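Local coordinates for protein putative methylthioribose-1-phosphate isomerase (Archaeoglobus fulgidus, PDB 1T5O) that probably catalyses the interconversion of methylthioribose-1-phosphate and methylthioribulose-1-phosphate, an isomerisation step in methionine biosynthesis, at residues D234-R238 / D239-N243. Sequence-based numbering, arbitrary orientation.
Sequences DRIVR and DAVFN
V237 and F242 meet on one face of a tight beta hairpin, strands 235-237 and 240-243 joined by a type I turn from V237 to A240. CG2 of V237 comes in at the edge of the F242 ring, 3.8 Å from its CE1, and also lies 4.2 Å from CB of A240. A240 and F242 also pack on P311 of strand 309-313, the third strand of the antiparallel sheet, and F242 touches V279. On the reverse face I236 and V241 lie side by side, with CG1 of I236 4.2 Å from CG2 of V241. Between the strands, F242 N donates to R235 O at 2.8 Å and V237 N to A240 O, whereas the return bond from A240 N to V237 O is weak. At the turn, CG of D239 lies between its backbone N and carbonyl carbon (chi1 54°), bringing OD2 beside CG2 of V237, where it accepts from A276 N; R238 points away and bonds through NH1 to W272 O. Side chains at the open end meet more loosely, although the backbone there is firmly bonded. D234, exposed and the predicted proton donor, crosses N243, predicted to bind the substrate, at about a right angle; OD2 of D234 and OD1 of N243, 3.4 Å apart, are both acceptors and form no hydrogen bond, and N243 ND2 is held by T247 OG1. A classic beta bulge sets D234 and R235 opposite F242, whose O receives D234 N in the carbonyl plane at 2.8 Å and R235 N, tilted 20° from it, at 3.2 Å.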
loop_
_atom_site.group_PDB
_atom_site.type_symbol
_atom_site.label_atom_id
_atom_site.label_comp_id
_atom_site.label_asym_id
_atom_site.label_seq_id
_atom_site.Cartn_x
_atom_site.Cartn_y
_atom_site.Cartn_z
ATOM N N ASP A 234 -13.165 -10.874 -9.535
ATOM C CA ASP A 234 -12.557 -11.491 -10.694
ATOM C C ASP A 234 -13.167 -12.866 -10.860
ATOM O O ASP A 234 -13.266 -13.384 -11.968
ATOM C CB ASP A 234 -11.062 -11.595 -10.500
ATOM C CG ASP A 234 -10.392 -10.258 -10.639
ATOM O OD1 ASP A 234 -10.466 -9.676 -11.755
ATOM O OD2 ASP A 234 -9.809 -9.776 -9.642
ATOM N N ARG A 235 -13.589 -13.450 -9.746
ATOM C CA ARG A 235 -14.170 -14.777 -9.787
ATOM C C ARG A 235 -14.843 -15.100 -8.471
ATOM O O ARG A 235 -14.263 -14.891 -7.403
ATOM C CB ARG A 235 -13.085 -15.810 -10.048
ATOM C CG ARG A 235 -13.650 -17.051 -10.665
ATOM C CD ARG A 235 -13.259 -18.255 -9.899
ATOM N NE ARG A 235 -11.871 -18.656 -10.071
ATOM C CZ ARG A 235 -11.275 -18.914 -11.237
ATOM N NH1 ARG A 235 -11.931 -18.788 -12.386
ATOM N NH2 ARG A 235 -10.031 -19.394 -11.250
ATOM N N ILE A 236 -16.049 -15.648 -8.544
ATOM C CA ILE A 236 -16.773 -15.982 -7.330
ATOM C C ILE A 236 -17.065 -17.474 -7.272
ATOM O O ILE A 236 -17.753 -18.012 -8.141
ATOM C CB ILE A 236 -18.083 -15.183 -7.243
ATOM C CG1 ILE A 236 -17.749 -13.666 -7.273
ATOM C CG2 ILE A 236 -18.847 -15.590 -5.945
ATOM C CD1 ILE A 236 -18.931 -12.710 -7.295
ATOM N N VAL A 237 -16.513 -18.138 -6.254
ATOM C CA VAL A 237 -16.708 -19.575 -6.064
ATOM C C VAL A 237 -17.629 -19.765 -4.859
ATOM O O VAL A 237 -18.012 -18.783 -4.216
ATOM C CB VAL A 237 -15.349 -20.313 -5.895
ATOM C CG1 VAL A 237 -14.526 -20.143 -7.183
ATOM C CG2 VAL A 237 -14.579 -19.783 -4.664
ATOM N N ARG A 238 -17.977 -21.008 -4.535
ATOM C CA ARG A 238 -18.941 -21.244 -3.473
ATOM C C ARG A 238 -18.632 -20.753 -2.087
ATOM O O ARG A 238 -19.559 -20.541 -1.306
ATOM C CB ARG A 238 -19.331 -22.725 -3.408
ATOM C CG ARG A 238 -20.036 -23.181 -4.672
ATOM C CD ARG A 238 -20.971 -24.348 -4.421
ATOM N NE ARG A 238 -20.340 -25.435 -3.698
ATOM C CZ ARG A 238 -19.502 -26.316 -4.229
ATOM N NH1 ARG A 238 -19.174 -26.251 -5.515
ATOM N NH2 ARG A 238 -19.000 -27.277 -3.468
ATOM N N ASP A 239 -17.357 -20.585 -1.761
ATOM C CA ASP A 239 -17.001 -20.094 -0.434
ATOM C C ASP A 239 -16.184 -18.821 -0.472
ATOM O O ASP A 239 -15.666 -18.389 0.562
ATOM C CB ASP A 239 -16.223 -21.163 0.332
ATOM C CG ASP A 239 -14.999 -21.688 -0.442
ATOM O OD1 ASP A 239 -14.226 -22.455 0.152
ATOM O OD2 ASP A 239 -14.806 -21.359 -1.636
ATOM N N ALA A 240 -16.041 -18.191 -1.635
ATOM C CA ALA A 240 -15.214 -16.982 -1.642
ATOM C C ALA A 240 -15.252 -16.114 -2.870
ATOM O O ALA A 240 -15.590 -16.560 -3.949
ATOM C CB ALA A 240 -13.740 -17.354 -1.361
ATOM N N VAL A 241 -14.874 -14.856 -2.674
ATOM C CA VAL A 241 -14.783 -13.909 -3.770
ATOM C C VAL A 241 -13.304 -13.643 -4.040
ATOM O O VAL A 241 -12.594 -13.175 -3.155
ATOM C CB VAL A 241 -15.471 -12.564 -3.422
ATOM C CG1 VAL A 241 -15.212 -11.561 -4.520
ATOM C CG2 VAL A 241 -17.010 -12.780 -3.279
ATOM N N PHE A 242 -12.822 -13.975 -5.238
ATOM C CA PHE A 242 -11.441 -13.654 -5.583
ATOM C C PHE A 242 -11.436 -12.280 -6.283
ATOM O O PHE A 242 -12.192 -12.054 -7.233
ATOM C CB PHE A 242 -10.808 -14.718 -6.505
ATOM C CG PHE A 242 -10.472 -16.028 -5.795
ATOM C CD1 PHE A 242 -11.462 -16.990 -5.575
ATOM C CD2 PHE A 242 -9.185 -16.270 -5.312
ATOM C CE1 PHE A 242 -11.179 -18.173 -4.887
ATOM C CE2 PHE A 242 -8.887 -17.462 -4.612
ATOM C CZ PHE A 242 -9.902 -18.414 -4.402
ATOM N N ASN A 243 -10.611 -11.350 -5.794
ATOM C CA ASN A 243 -10.534 -10.021 -6.412
ATOM C C ASN A 243 -9.107 -9.517 -6.224
ATOM O O ASN A 243 -8.319 -10.187 -5.569
ATOM C CB ASN A 243 -11.561 -9.080 -5.757
ATOM C CG ASN A 243 -11.775 -7.829 -6.560
ATOM O OD1 ASN A 243 -12.003 -7.896 -7.770
ATOM N ND2 ASN A 243 -11.689 -6.669 -5.904
#